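Local coordinates for protein translation initiation factor eIF2B subunit epsilon (Schizosaccharomyces pombe, PDB 5B04) that serves as the epsilon subunit of eIF2B, the complex that catalyses exchange of GDP for GTP on the gamma subunit of eIF2, at residues I[47-52]-I[300-305]; I[122-127]-I[221-226]; I[129-134]-I[268-273]; I[287-292]-I[310-315]. One frame throughout, in Å; residues are numbered along the deposited sequence.

Contact 1 (I[47-52]-I[300-305]); sequences NTPLIE and NLLNQT
A type I beta turn, Asn300 to Asn303, in the linker that follows helix 277-288 presents Leu302 to Pro49 and Glu52 at the start of helix 50-61, within the nucleotidyl transferase-like domain. The evidence for the turn is the backbone bond from Asn303 N to Asn300 O, 3.1 Å. Leu302 carries the contact by its forked end. With CG anti to the carbonyl carbon (chi1 -58°), the two methyls face the other segment: CD1 comes up to Pro49 CD at 3.9 Å, while CD2 lies 3.9 Å from Glu52 CD, against the carboxylate carbon. The Glu52 chain is bent at chi2 (-74°), and its two oxygens are bonded elsewhere, OE2 to Tyr80 OH and OE1 to Trp86 NE1, so the leucine methyl packs on a carboxylate already fixed by other partners. Tyr80, from helix 74-83, also touches Pro49 and Leu302. No hydrogen bond joins the segments, and only 158 Å² is buried between them. Lys27 of the eIF2B beta subunit bonds to Asn300 O and Asn303 OD1. Just after the turn, Gln304 reaches back, and its OE1 accepts from Leu302 N at 2.9 Å.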
loop_
_atom_site.group_PDB
_atom_site.type_symbol
_atom_site.label_atom_id
_atom_site.label_comp_id
_atom_site.label_asym_id
_atom_site.label_seq_id
_atom_site.Cartn_x
_atom_site.Cartn_y
_atom_site.Cartn_z
ATOM N N ASN I 47 -10.241 14.045 -49.101
ATOM C CA ASN I 47 -9.123 14.926 -49.440
ATOM C C ASN I 47 -7.922 14.169 -49.998
ATOM O O ASN I 47 -6.781 14.612 -49.865
ATOM C CB ASN I 47 -8.691 15.750 -48.224
ATOM C CG ASN I 47 -9.578 16.951 -47.991
ATOM O OD1 ASN I 47 -10.783 16.904 -48.232
ATOM N ND2 ASN I 47 -8.984 18.041 -47.521
ATOM N N THR I 48 -8.184 13.030 -50.630
ATOM C CA THR I 48 -7.123 12.216 -51.208
ATOM C C THR I 48 -7.646 11.410 -52.398
ATOM O O THR I 48 -8.715 10.803 -52.320
ATOM C CB THR I 48 -6.508 11.266 -50.156
ATOM O OG1 THR I 48 -5.673 10.298 -50.804
ATOM C CG2 THR I 48 -7.595 10.552 -49.376
ATOM N N PRO I 49 -6.892 11.422 -53.510
ATOM C CA PRO I 49 -7.244 10.749 -54.766
ATOM C C PRO I 49 -7.656 9.292 -54.574
ATOM O O PRO I 49 -7.050 8.567 -53.785
ATOM C CB PRO I 49 -5.957 10.849 -55.583
ATOM C CG PRO I 49 -5.331 12.107 -55.103
ATOM C CD PRO I 49 -5.622 12.160 -53.629
ATOM N N LEU I 50 -8.684 8.880 -55.309
ATOM C CA LEU I 50 -9.292 7.567 -55.141
ATOM C C LEU I 50 -8.344 6.425 -55.495
ATOM O O LEU I 50 -8.486 5.313 -54.989
ATOM C CB LEU I 50 -10.556 7.472 -55.996
ATOM C CG LEU I 50 -11.657 6.538 -55.503
ATOM C CD1 LEU I 50 -12.060 6.910 -54.089
ATOM C CD2 LEU I 50 -12.851 6.607 -56.435
ATOM N N ILE I 51 -7.377 6.703 -56.362
ATOM C CA ILE I 51 -6.460 5.673 -56.837
ATOM C C ILE I 51 -5.363 5.387 -55.810
ATOM O O ILE I 51 -4.814 4.285 -55.767
ATOM C CB ILE I 51 -5.823 6.071 -58.192
ATOM C CG1 ILE I 51 -5.044 4.899 -58.796
ATOM C CG2 ILE I 51 -4.937 7.303 -58.042
ATOM C CD1 ILE I 51 -4.710 5.080 -60.259
ATOM N N GLU I 52 -5.062 6.377 -54.973
ATOM C CA GLU I 52 -4.022 6.236 -53.958
ATOM C C GLU I 52 -4.340 5.106 -52.984
ATOM O O GLU I 52 -3.440 4.412 -52.513
ATOM C CB GLU I 52 -3.835 7.550 -53.196
ATOM C CG GLU I 52 -3.102 8.627 -53.982
ATOM C CD GLU I 52 -1.614 8.352 -54.100
ATOM O OE1 GLU I 52 -1.099 7.514 -53.329
ATOM O OE2 GLU I 52 -0.960 8.974 -54.964
ATOM N N ASN I 300 -1.410 10.974 -43.202
ATOM C CA ASN I 300 -0.831 11.924 -44.149
ATOM C C ASN I 300 0.145 11.278 -45.124
ATOM O O ASN I 300 1.327 11.615 -45.141
ATOM C CB ASN I 300 -0.131 13.060 -43.399
ATOM C CG ASN I 300 -1.031 13.722 -42.376
ATOM O OD1 ASN I 300 -1.885 14.539 -42.721
ATOM N ND2 ASN I 300 -0.842 13.376 -41.109
ATOM N N LEU I 301 -0.357 10.352 -45.934
ATOM C CA LEU I 301 0.481 9.621 -46.877
ATOM C C LEU I 301 0.996 10.519 -47.999
ATOM O O LEU I 301 2.024 10.232 -48.612
ATOM C CB LEU I 301 -0.286 8.435 -47.461
ATOM C CG LEU I 301 -0.688 7.361 -46.447
ATOM C CD1 LEU I 301 -1.372 6.192 -47.135
ATOM C CD2 LEU I 301 0.524 6.887 -45.666
ATOM N N LEU I 302 0.280 11.607 -48.263
ATOM C CA LEU I 302 0.704 12.569 -49.274
ATOM C C LEU I 302 1.253 13.829 -48.616
ATOM O O LEU I 302 1.103 14.934 -49.141
ATOM C CB LEU I 302 -0.455 12.916 -50.209
ATOM C CG LEU I 302 -1.083 11.732 -50.947
ATOM C CD1 LEU I 302 -2.093 12.214 -51.977
ATOM C CD2 LEU I 302 -0.011 10.872 -51.600
ATOM N N ASN I 303 1.886 13.644 -47.461
ATOM C CA ASN I 303 2.475 14.734 -46.687
ATOM C C ASN I 303 1.498 15.868 -46.388
ATOM O O ASN I 303 1.816 17.041 -46.582
ATOM C CB ASN I 303 3.707 15.291 -47.406
ATOM C CG ASN I 303 4.870 14.319 -47.401
ATOM O OD1 ASN I 303 4.679 13.103 -47.386
ATOM N ND2 ASN I 303 6.087 14.853 -47.409
ATOM N N GLN I 304 0.308 15.510 -45.916
ATOM C CA GLN I 304 -0.647 16.504 -45.444
ATOM C C GLN I 304 -0.345 16.851 -43.991
ATOM O O GLN I 304 0.670 16.422 -43.442
ATOM C CB GLN I 304 -2.087 16.000 -45.580
ATOM C CG GLN I 304 -2.523 15.684 -47.001
ATOM C CD GLN I 304 -2.345 14.222 -47.353
ATOM O OE1 GLN I 304 -1.372 13.587 -46.947
ATOM N NE2 GLN I 304 -3.291 13.676 -48.108
ATOM N N THR I 305 -1.229 17.624 -43.370
ATOM C CA THR I 305 -1.061 17.996 -41.971
ATOM C C THR I 305 -2.317 17.683 -41.166
ATOM O O THR I 305 -2.667 18.410 -40.236
ATOM C CB THR I 305 -0.722 19.489 -41.818
ATOM O OG1 THR I 305 -1.723 20.279 -42.473
ATOM C CG2 THR I 305 0.639 19.794 -42.430
#

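Contact 2 (I[122-127]-I[221-226]); sequences DFILVS and CQIDIC
Cys226 fits against the ring of Phe123 where strands 123-127 and 212-226 run antiparallel in the central mixed sheet of the nucleotidyl transferase-like domain. Its CB sits 3.4 Å above the ring plane, displaced toward the rim and nearest CZ and CE1, a CH-pi contact over the face. Phe123 CG stands between the backbone N and the carbonyl carbon (chi1 65°), a rotation that swings the ring over its cross-strand partner. The sulfur is placed obliquely, 4.8 Å from the ring centroid, and also reaches Leu125 CB, so the cysteine fills the hollow between the phenylalanine and the leucine. On the other face of the sheet Ile124 and Ile225 run alongside each other in the same direction, with Ile124 CG1 3.7 Å from Ile225 CD1. Ile223 extends this apolar row, its CG2 meeting the CG2 methyls of Ile124 and Val126. Phe123 and Cys226 form a hydrogen-bonded pair, Cys226 N to Phe123 O measuring 2.9 Å; Leu125 N to Asp224 O is equally short, whereas the return bond from Asp224 N is weak. The chemistry implies a join held by backbone bonds and apolar side chains, with the buried carboxylate of Asp224 probably balanced by its salt bridge to Arg244.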
loop_
_atom_site.group_PDB
_atom_site.type_symbol
_atom_site.label_atom_id
_atom_site.label_comp_id
_atom_site.label_asym_id
_atom_site.label_seq_id
_atom_site.Cartn_x
_atom_site.Cartn_y
_atom_site.Cartn_z
ATOM N N ASP I 122 0.579 -15.244 -60.862
ATOM C CA ASP I 122 -0.802 -15.030 -60.495
ATOM C C ASP I 122 -0.890 -13.540 -60.342
ATOM O O ASP I 122 0.051 -12.906 -59.923
ATOM C CB ASP I 122 -1.197 -15.576 -59.147
ATOM C CG ASP I 122 -0.696 -16.942 -58.928
ATOM O OD1 ASP I 122 0.525 -17.106 -58.862
ATOM O OD2 ASP I 122 -1.515 -17.853 -58.825
ATOM N N PHE I 123 -2.031 -12.988 -60.702
ATOM C CA PHE I 123 -2.244 -11.556 -60.622
ATOM C C PHE I 123 -3.532 -11.180 -59.910
ATOM O O PHE I 123 -4.489 -11.954 -59.875
ATOM C CB PHE I 123 -2.248 -11.029 -62.059
ATOM C CG PHE I 123 -3.397 -11.528 -62.891
ATOM C CD1 PHE I 123 -3.350 -12.776 -63.492
ATOM C CD2 PHE I 123 -4.519 -10.740 -63.084
ATOM C CE1 PHE I 123 -4.405 -13.231 -64.262
ATOM C CE2 PHE I 123 -5.576 -11.189 -63.851
ATOM C CZ PHE I 123 -5.519 -12.435 -64.443
ATOM N N ILE I 124 -3.539 -9.984 -59.333
ATOM C CA ILE I 124 -4.708 -9.468 -58.640
ATOM C C ILE I 124 -5.541 -8.610 -59.583
ATOM O O ILE I 124 -5.075 -7.584 -60.079
ATOM C CB ILE I 124 -4.306 -8.644 -57.407
ATOM C CG1 ILE I 124 -3.533 -9.519 -56.419
ATOM C CG2 ILE I 124 -5.534 -8.040 -56.748
ATOM C CD1 ILE I 124 -2.737 -8.738 -55.400
ATOM N N LEU I 125 -6.774 -9.037 -59.831
ATOM C CA LEU I 125 -7.655 -8.331 -60.753
ATOM C C LEU I 125 -8.683 -7.487 -60.007
ATOM O O LEU I 125 -9.451 -8.000 -59.192
ATOM C CB LEU I 125 -8.359 -9.322 -61.680
ATOM C CG LEU I 125 -9.359 -8.724 -62.669
ATOM C CD1 LEU I 125 -8.686 -7.682 -63.546
ATOM C CD2 LEU I 125 -9.977 -9.819 -63.518
ATOM N N VAL I 126 -8.691 -6.191 -60.298
ATOM C CA VAL I 126 -9.577 -5.250 -59.622
ATOM C C VAL I 126 -10.250 -4.301 -60.611
ATOM O O VAL I 126 -9.584 -3.670 -61.432
ATOM C CB VAL I 126 -8.809 -4.424 -58.569
ATOM C CG1 VAL I 126 -9.577 -3.161 -58.209
ATOM C CG2 VAL I 126 -8.528 -5.265 -57.333
ATOM N N SER I 127 -11.574 -4.206 -60.531
ATOM C CA SER I 127 -12.327 -3.282 -61.372
ATOM C C SER I 127 -12.783 -2.070 -60.562
ATOM O O SER I 127 -13.559 -2.200 -59.614
ATOM C CB SER I 127 -13.530 -3.985 -62.002
ATOM O OG SER I 127 -14.138 -3.169 -62.989
ATOM N N CYS I 221 -16.303 -8.312 -52.359
ATOM C CA CYS I 221 -15.406 -7.196 -52.639
ATOM C C CYS I 221 -14.986 -7.166 -54.102
ATOM O O CYS I 221 -14.567 -6.127 -54.611
ATOM C CB CYS I 221 -14.165 -7.276 -51.746
ATOM S SG CYS I 221 -14.516 -7.628 -50.009
ATOM N N GLN I 222 -15.103 -8.315 -54.761
ATOM C CA GLN I 222 -14.660 -8.492 -56.142
ATOM C C GLN I 222 -13.178 -8.153 -56.289
ATOM O O GLN I 222 -12.745 -7.622 -57.312
ATOM C CB GLN I 222 -15.509 -7.652 -57.098
ATOM C CG GLN I 222 -17.001 -7.894 -56.945
ATOM C CD GLN I 222 -17.716 -8.024 -58.274
ATOM O OE1 GLN I 222 -17.140 -7.764 -59.330
ATOM N NE2 GLN I 222 -18.978 -8.433 -58.228
ATOM N N ILE I 223 -12.417 -8.453 -55.243
ATOM C CA ILE I 223 -10.963 -8.452 -55.311
ATOM C C ILE I 223 -10.523 -9.890 -55.539
ATOM O O ILE I 223 -10.649 -10.731 -54.651
ATOM C CB ILE I 223 -10.317 -7.895 -54.030
ATOM C CG1 ILE I 223 -10.725 -6.437 -53.815
ATOM C CG2 ILE I 223 -8.802 -8.024 -54.097
ATOM C CD1 ILE I 223 -10.064 -5.788 -52.617
ATOM N N ASP I 224 -10.019 -10.178 -56.732
ATOM C CA ASP I 224 -9.810 -11.561 -57.132
ATOM C C ASP I 224 -8.356 -11.912 -57.427
ATOM O O ASP I 224 -7.661 -11.197 -58.148
ATOM C CB ASP I 224 -10.674 -11.874 -58.354
ATOM C CG ASP I 224 -12.158 -11.783 -58.055
ATOM O OD1 ASP I 224 -12.573 -12.234 -56.966
ATOM O OD2 ASP I 224 -12.909 -11.256 -58.902
ATOM N N ILE I 225 -7.909 -13.024 -56.851
ATOM C CA ILE I 225 -6.601 -13.589 -57.152
ATOM C C ILE I 225 -6.740 -14.574 -58.305
ATOM O O ILE I 225 -7.460 -15.563 -58.190
ATOM C CB ILE I 225 -5.993 -14.311 -55.935
ATOM C CG1 ILE I 225 -6.170 -13.475 -54.666
ATOM C CG2 ILE I 225 -4.528 -14.643 -56.187
ATOM C CD1 ILE I 225 -5.393 -12.180 -54.672
ATOM N N CYS I 226 -6.057 -14.309 -59.413
ATOM C CA CYS I 226 -6.219 -15.131 -60.608
ATOM C C CYS I 226 -4.936 -15.853 -61.007
ATOM O O CYS I 226 -3.839 -15.402 -60.691
ATOM C CB CYS I 226 -6.710 -14.271 -61.772
ATOM S SG CYS I 226 -8.395 -13.655 -61.582
#

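Contact 3 (I[129-134]-I[268-273]); sequences DVVSNV and ENYAAR
Strands 130-132 and 271-273 run antiparallel, their short axes 4.7 Å apart at 166°, with Val131 and Ala272 as the hydrogen-bonded pair. Val131 N gives a nearly straight bond to Ala272 O (2.9 Å, 174° at the hydrogen), while the return bond from Ala272 N is weak. Val131 CG2 also packs on Ala272 CB and on Tyr270 CE2. On the opposite face Val130 CG1 meets Arg273 CG at 3.5 Å; the arginine chain then bends at chi3, and its NH1 bonds to Ser127 O. This two-stranded ribbon lies beside the central sheet of the nucleotidyl transferase-like domain, with Val131, Tyr270 and Ala272 all touching Ile283 of helix 277-288. Ser132 uses its hydroxyl twice. OG is anti to the backbone N (chi1 -175°) and donates to Tyr270 O at 2.7 Å, in the carbonyl plane, while accepting from Val134 N at 3.0 Å in an ST turn. Replacing Ser132 by an alanine would probably leave Tyr270 O without this donor and Val134 N without its acceptor, freeing the turn to shift. Beyond it Val134 CG2 lies across Asn269 CB, at 3.5 Å. Asn133 crosses Asn269 obliquely, and its ND2 bonds to Tyr293 O. Tyr270 bonds through OH to Asp286 OD2, and the tyrosine ring meets Phe345 of the eIF2B beta subunit.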
loop_
_atom_site.group_PDB
_atom_site.type_symbol
_atom_site.label_atom_id
_atom_site.label_comp_id
_atom_site.label_asym_id
_atom_site.label_seq_id
_atom_site.Cartn_x
_atom_site.Cartn_y
_atom_site.Cartn_z
ATOM N N ASP I 129 -11.817 1.161 -58.076
ATOM C CA ASP I 129 -10.827 1.463 -57.048
ATOM C C ASP I 129 -11.234 0.867 -55.707
ATOM O O ASP I 129 -12.390 0.971 -55.295
ATOM C CB ASP I 129 -10.625 2.974 -56.912
ATOM C CG ASP I 129 -9.782 3.551 -58.033
ATOM O OD1 ASP I 129 -8.560 3.296 -58.051
ATOM O OD2 ASP I 129 -10.341 4.264 -58.893
ATOM N N VAL I 130 -10.279 0.241 -55.029
ATOM C CA VAL I 130 -10.555 -0.388 -53.745
ATOM C C VAL I 130 -9.993 0.414 -52.578
ATOM O O VAL I 130 -9.001 1.134 -52.711
ATOM C CB VAL I 130 -9.981 -1.820 -53.675
ATOM C CG1 VAL I 130 -10.516 -2.661 -54.813
ATOM C CG2 VAL I 130 -8.464 -1.789 -53.711
ATOM N N VAL I 131 -10.657 0.288 -51.436
ATOM C CA VAL I 131 -10.152 0.811 -50.178
ATOM C C VAL I 131 -10.052 -0.352 -49.197
ATOM O O VAL I 131 -11.062 -0.949 -48.820
ATOM C CB VAL I 131 -11.055 1.926 -49.611
ATOM C CG1 VAL I 131 -10.826 3.225 -50.357
ATOM C CG2 VAL I 131 -12.517 1.525 -49.698
ATOM N N SER I 132 -8.832 -0.696 -48.801
ATOM C CA SER I 132 -8.651 -1.862 -47.949
ATOM C C SER I 132 -7.316 -1.881 -47.219
ATOM O O SER I 132 -6.283 -1.511 -47.775
ATOM C CB SER I 132 -8.794 -3.140 -48.777
ATOM O OG SER I 132 -8.730 -4.288 -47.950
ATOM N N ASN I 133 -7.358 -2.319 -45.966
ATOM C CA ASN I 133 -6.154 -2.562 -45.190
ATOM C C ASN I 133 -5.914 -4.061 -45.044
ATOM O O ASN I 133 -5.096 -4.493 -44.234
ATOM C CB ASN I 133 -6.247 -1.899 -43.814
ATOM C CG ASN I 133 -7.543 -2.224 -43.097
ATOM O OD1 ASN I 133 -8.355 -3.013 -43.580
ATOM N ND2 ASN I 133 -7.742 -1.617 -41.933
ATOM N N VAL I 134 -6.645 -4.844 -45.833
ATOM C CA VAL I 134 -6.491 -6.295 -45.845
ATOM C C VAL I 134 -5.183 -6.703 -46.511
ATOM O O VAL I 134 -4.969 -6.426 -47.691
ATOM C CB VAL I 134 -7.657 -6.990 -46.584
ATOM C CG1 VAL I 134 -7.334 -8.457 -46.834
ATOM C CG2 VAL I 134 -8.951 -6.848 -45.804
ATOM N N GLU I 268 -11.499 -9.953 -40.652
ATOM C CA GLU I 268 -10.931 -8.846 -39.944
ATOM C C GLU I 268 -10.760 -7.786 -40.959
ATOM O O GLU I 268 -11.143 -7.964 -42.070
ATOM C CB GLU I 268 -9.702 -9.265 -39.182
ATOM C CG GLU I 268 -9.585 -10.735 -38.883
ATOM C CD GLU I 268 -8.177 -11.211 -39.075
ATOM O OE1 GLU I 268 -7.303 -10.728 -38.326
ATOM O OE2 GLU I 268 -7.949 -12.046 -39.978
ATOM N N ASN I 269 -10.193 -6.670 -40.573
ATOM C CA ASN I 269 -9.974 -5.585 -41.491
ATOM C C ASN I 269 -11.153 -4.923 -42.122
ATOM O O ASN I 269 -12.169 -4.727 -41.478
ATOM C CB ASN I 269 -8.822 -6.020 -42.370
ATOM C CG ASN I 269 -7.630 -6.464 -41.580
ATOM O OD1 ASN I 269 -7.174 -5.768 -40.699
ATOM N ND2 ASN I 269 -7.104 -7.616 -41.916
ATOM N N TYR I 270 -11.012 -4.610 -43.399
ATOM C CA TYR I 270 -11.954 -3.787 -44.118
ATOM C C TYR I 270 -11.718 -4.045 -45.559
ATOM O O TYR I 270 -10.595 -4.177 -45.973
ATOM C CB TYR I 270 -11.923 -2.304 -43.849
ATOM C CG TYR I 270 -12.997 -1.515 -44.513
ATOM C CD1 TYR I 270 -14.279 -1.595 -44.093
ATOM C CD2 TYR I 270 -12.711 -0.660 -45.535
ATOM C CE1 TYR I 270 -15.253 -0.861 -44.686
ATOM C CE2 TYR I 270 -13.690 0.073 -46.137
ATOM C CZ TYR I 270 -14.940 -0.034 -45.707
ATOM O OH TYR I 270 -15.913 0.685 -46.292
ATOM N N ALA I 271 -12.766 -4.070 -46.361
ATOM C CA ALA I 271 -12.497 -3.977 -47.791
ATOM C C ALA I 271 -13.757 -3.522 -48.494
ATOM O O ALA I 271 -14.823 -3.946 -48.135
ATOM C CB ALA I 271 -12.042 -5.267 -48.400
ATOM N N ALA I 272 -13.629 -2.689 -49.517
ATOM C CA ALA I 272 -14.755 -2.191 -50.264
ATOM C C ALA I 272 -14.292 -1.536 -51.522
ATOM O O ALA I 272 -13.158 -1.167 -51.630
ATOM C CB ALA I 272 -15.538 -1.216 -49.440
ATOM N N ARG I 273 -15.194 -1.355 -52.464
ATOM C CA ARG I 273 -14.899 -0.689 -53.729
ATOM C C ARG I 273 -15.757 0.554 -53.933
ATOM O O ARG I 273 -16.957 0.545 -53.660
ATOM C CB ARG I 273 -15.101 -1.647 -54.904
ATOM C CG ARG I 273 -14.042 -2.726 -55.015
ATOM C CD ARG I 273 -14.167 -3.497 -56.318
ATOM N NE ARG I 273 -15.515 -4.021 -56.511
ATOM C CZ ARG I 273 -16.259 -3.783 -57.586
ATOM N NH1 ARG I 273 -15.780 -3.036 -58.569
ATOM N NH2 ARG I 273 -17.478 -4.298 -57.681
#

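Contact 4 (I[287-292]-I[310-315]); sequences VLSRWV and RHQIYK
Hydrogen bonding comes first: Tyr314 OH donates to Leu288 O, 2.6 Å away, the carbonyl of the last helical residue before Ser289 departs from helical geometry. The hydroxyl lies 22° from the carbonyl plane, with a C=O...donor angle of 144°. A weak bond from Arg290 NH1 reaches Tyr314 OH at 3.4 Å, though the place of that nitrogen is less sure; its stronger partner is Asp298, through a salt bridge. Arg290 bends at chi2 and chi3, which brings its guanidinium to the ring's edge, the two planes 17° apart and thus nearly coplanar. The contact joins the end of helix 277-288 to strand 313-315 of the left-handed beta-helix, in the sheet where it pairs with strand 332-333. Replacing Tyr314 by a phenylalanine would probably leave Leu288 O without this donor and the helix end less firmly tied to the beta-helix. Apolar packing is led by Leu288, whose side chain and that of the tyrosine lie antiparallel, with Leu288 CG 4.1 Å from Tyr314 CE1. Leu332 touches both side chains, and Tyr308 meets the Tyr314 ring edge-to-face.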
loop_
_atom_site.group_PDB
_atom_site.type_symbol
_atom_site.label_atom_id
_atom_site.label_comp_id
_atom_site.label_asym_id
_atom_site.label_seq_id
_atom_site.Cartn_x
_atom_site.Cartn_y
_atom_site.Cartn_z
ATOM N N VAL I 287 -14.057 5.486 -43.721
ATOM C CA VAL I 287 -12.661 5.908 -43.706
ATOM C C VAL I 287 -12.416 6.923 -42.589
ATOM O O VAL I 287 -11.359 6.916 -41.953
ATOM C CB VAL I 287 -12.239 6.505 -45.071
ATOM C CG1 VAL I 287 -10.868 7.160 -44.983
ATOM C CG2 VAL I 287 -12.243 5.424 -46.140
ATOM N N LEU I 288 -13.399 7.782 -42.340
ATOM C CA LEU I 288 -13.292 8.761 -41.262
ATOM C C LEU I 288 -13.373 8.060 -39.910
ATOM O O LEU I 288 -12.720 8.467 -38.948
ATOM C CB LEU I 288 -14.371 9.835 -41.389
ATOM C CG LEU I 288 -13.906 11.112 -42.096
ATOM C CD1 LEU I 288 -13.408 10.813 -43.504
ATOM C CD2 LEU I 288 -15.015 12.150 -42.127
ATOM N N SER I 289 -14.183 7.011 -39.838
ATOM C CA SER I 289 -14.046 6.041 -38.763
ATOM C C SER I 289 -12.787 5.248 -39.087
ATOM O O SER I 289 -12.467 5.044 -40.253
ATOM C CB SER I 289 -15.276 5.140 -38.656
ATOM O OG SER I 289 -16.456 5.909 -38.488
ATOM N N ARG I 290 -12.065 4.801 -38.069
ATOM C CA ARG I 290 -10.712 4.290 -38.281
ATOM C C ARG I 290 -10.640 2.886 -38.892
ATOM O O ARG I 290 -9.635 2.196 -38.734
ATOM C CB ARG I 290 -9.958 4.302 -36.952
ATOM C CG ARG I 290 -10.195 5.554 -36.128
ATOM C CD ARG I 290 -9.352 6.708 -36.628
ATOM N NE ARG I 290 -7.947 6.535 -36.276
ATOM C CZ ARG I 290 -6.981 7.369 -36.640
ATOM N NH1 ARG I 290 -7.272 8.434 -37.374
ATOM N NH2 ARG I 290 -5.728 7.139 -36.275
ATOM N N TRP I 291 -11.688 2.474 -39.601
ATOM C CA TRP I 291 -11.797 1.095 -40.085
ATOM C C TRP I 291 -10.689 0.669 -41.047
ATOM O O TRP I 291 -10.318 -0.505 -41.087
ATOM C CB TRP I 291 -13.153 0.879 -40.761
ATOM C CG TRP I 291 -14.290 0.780 -39.795
ATOM C CD1 TRP I 291 -15.221 1.738 -39.523
ATOM C CD2 TRP I 291 -14.612 -0.341 -38.961
ATOM N NE1 TRP I 291 -16.106 1.283 -38.577
ATOM C CE2 TRP I 291 -15.754 0.010 -38.215
ATOM C CE3 TRP I 291 -14.046 -1.605 -38.776
ATOM C CZ2 TRP I 291 -16.341 -0.858 -37.297
ATOM C CZ3 TRP I 291 -14.631 -2.467 -37.864
ATOM C CH2 TRP I 291 -15.765 -2.089 -37.137
ATOM N N VAL I 292 -10.162 1.610 -41.821
ATOM C CA VAL I 292 -9.161 1.271 -42.826
ATOM C C VAL I 292 -7.758 1.675 -42.369
ATOM O O VAL I 292 -6.873 1.905 -43.188
ATOM C CB VAL I 292 -9.479 1.938 -44.182
ATOM C CG1 VAL I 292 -8.896 1.122 -45.332
ATOM C CG2 VAL I 292 -10.981 2.082 -44.355
ATOM N N ARG I 310 -11.144 14.326 -31.178
ATOM C CA ARG I 310 -12.256 13.544 -30.645
ATOM C C ARG I 310 -13.522 13.697 -31.481
ATOM O O ARG I 310 -13.739 14.733 -32.113
ATOM C CB ARG I 310 -12.526 13.936 -29.193
ATOM C CG ARG I 310 -11.367 13.622 -28.266
ATOM C CD ARG I 310 -11.680 13.974 -26.826
ATOM N NE ARG I 310 -10.648 13.480 -25.919
ATOM C CZ ARG I 310 -10.656 12.269 -25.372
ATOM N NH1 ARG I 310 -11.646 11.426 -25.636
ATOM N NH2 ARG I 310 -9.676 11.899 -24.559
ATOM N N HIS I 311 -14.337 12.644 -31.481
ATOM C CA HIS I 311 -15.548 12.557 -32.295
ATOM C C HIS I 311 -15.214 12.606 -33.785
ATOM O O HIS I 311 -15.994 13.114 -34.592
ATOM C CB HIS I 311 -16.534 13.664 -31.923
ATOM C CG HIS I 311 -16.745 13.804 -30.449
ATOM N ND1 HIS I 311 -16.111 14.767 -29.695
ATOM C CD2 HIS I 311 -17.506 13.090 -29.586
ATOM C CE1 HIS I 311 -16.480 14.647 -28.432
ATOM N NE2 HIS I 311 -17.324 13.637 -28.339
ATOM N N GLN I 312 -14.045 12.068 -34.127
ATOM C CA GLN I 312 -13.611 11.907 -35.513
ATOM C C GLN I 312 -13.605 13.215 -36.301
ATOM O O GLN I 312 -14.198 13.304 -37.375
ATOM C CB GLN I 312 -14.494 10.876 -36.221
ATOM C CG GLN I 312 -14.426 9.486 -35.608
ATOM C CD GLN I 312 -15.782 8.978 -35.163
ATOM O OE1 GLN I 312 -16.655 9.759 -34.785
ATOM N NE2 GLN I 312 -15.965 7.664 -35.205
ATOM N N ILE I 313 -12.929 14.224 -35.765
ATOM C CA ILE I 313 -12.773 15.494 -36.464
ATOM C C ILE I 313 -11.342 15.648 -36.966
ATOM O O ILE I 313 -10.395 15.666 -36.180
ATOM C CB ILE I 313 -13.140 16.688 -35.567
ATOM C CG1 ILE I 313 -14.641 16.684 -35.273
ATOM C CG2 ILE I 313 -12.733 17.996 -36.226
ATOM C CD1 ILE I 313 -15.095 17.817 -34.381
ATOM N N TYR I 314 -11.192 15.757 -38.283
ATOM C CA TYR I 314 -9.875 15.817 -38.904
ATOM C C TYR I 314 -9.583 17.205 -39.465
ATOM O O TYR I 314 -10.254 17.666 -40.387
ATOM C CB TYR I 314 -9.760 14.770 -40.014
ATOM C CG TYR I 314 -9.946 13.343 -39.543
ATOM C CD1 TYR I 314 -11.216 12.808 -39.366
ATOM C CD2 TYR I 314 -8.851 12.530 -39.284
ATOM C CE1 TYR I 314 -11.389 11.505 -38.937
ATOM C CE2 TYR I 314 -9.015 11.225 -38.857
ATOM C CZ TYR I 314 -10.286 10.719 -38.686
ATOM O OH TYR I 314 -10.454 9.421 -38.261
ATOM N N LYS I 315 -8.577 17.866 -38.902
ATOM C CA LYS I 315 -8.195 19.203 -39.341
ATOM C C LYS I 315 -6.739 19.262 -39.781
ATOM O O LYS I 315 -5.855 18.726 -39.113
ATOM C CB LYS I 315 -8.429 20.224 -38.225
ATOM C CG LYS I 315 -9.885 20.575 -37.973
ATOM C CD LYS I 315 -10.023 21.464 -36.746
ATOM C CE LYS I 315 -9.121 22.686 -36.842
ATOM N NZ LYS I 315 -9.192 23.531 -35.617
#

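In the fold
From the N terminus, residues 47-52 open the longest loop, closed by contact 1 at 300-305; contacts 2 and 3 both lie within it. Strand 123-127 leads directly to strand 130-132, and their partners follow in the same order, 221-226 then 268-273, so contacts 2 and 3 cross. They also touch, Cys221 SG packing on Ala271 CB. Helix 277-288 then leads to contact 4, which crosses contact 1 because 300-305 falls between its two segments. Contact 3 touches contacts 1 and 4, with centres about 16 Å from each. Contacts 2 and 3 thus join parts of the nucleotidyl transferase-like domain, while contacts 1 and 4 tie it to the linker and beta-helix.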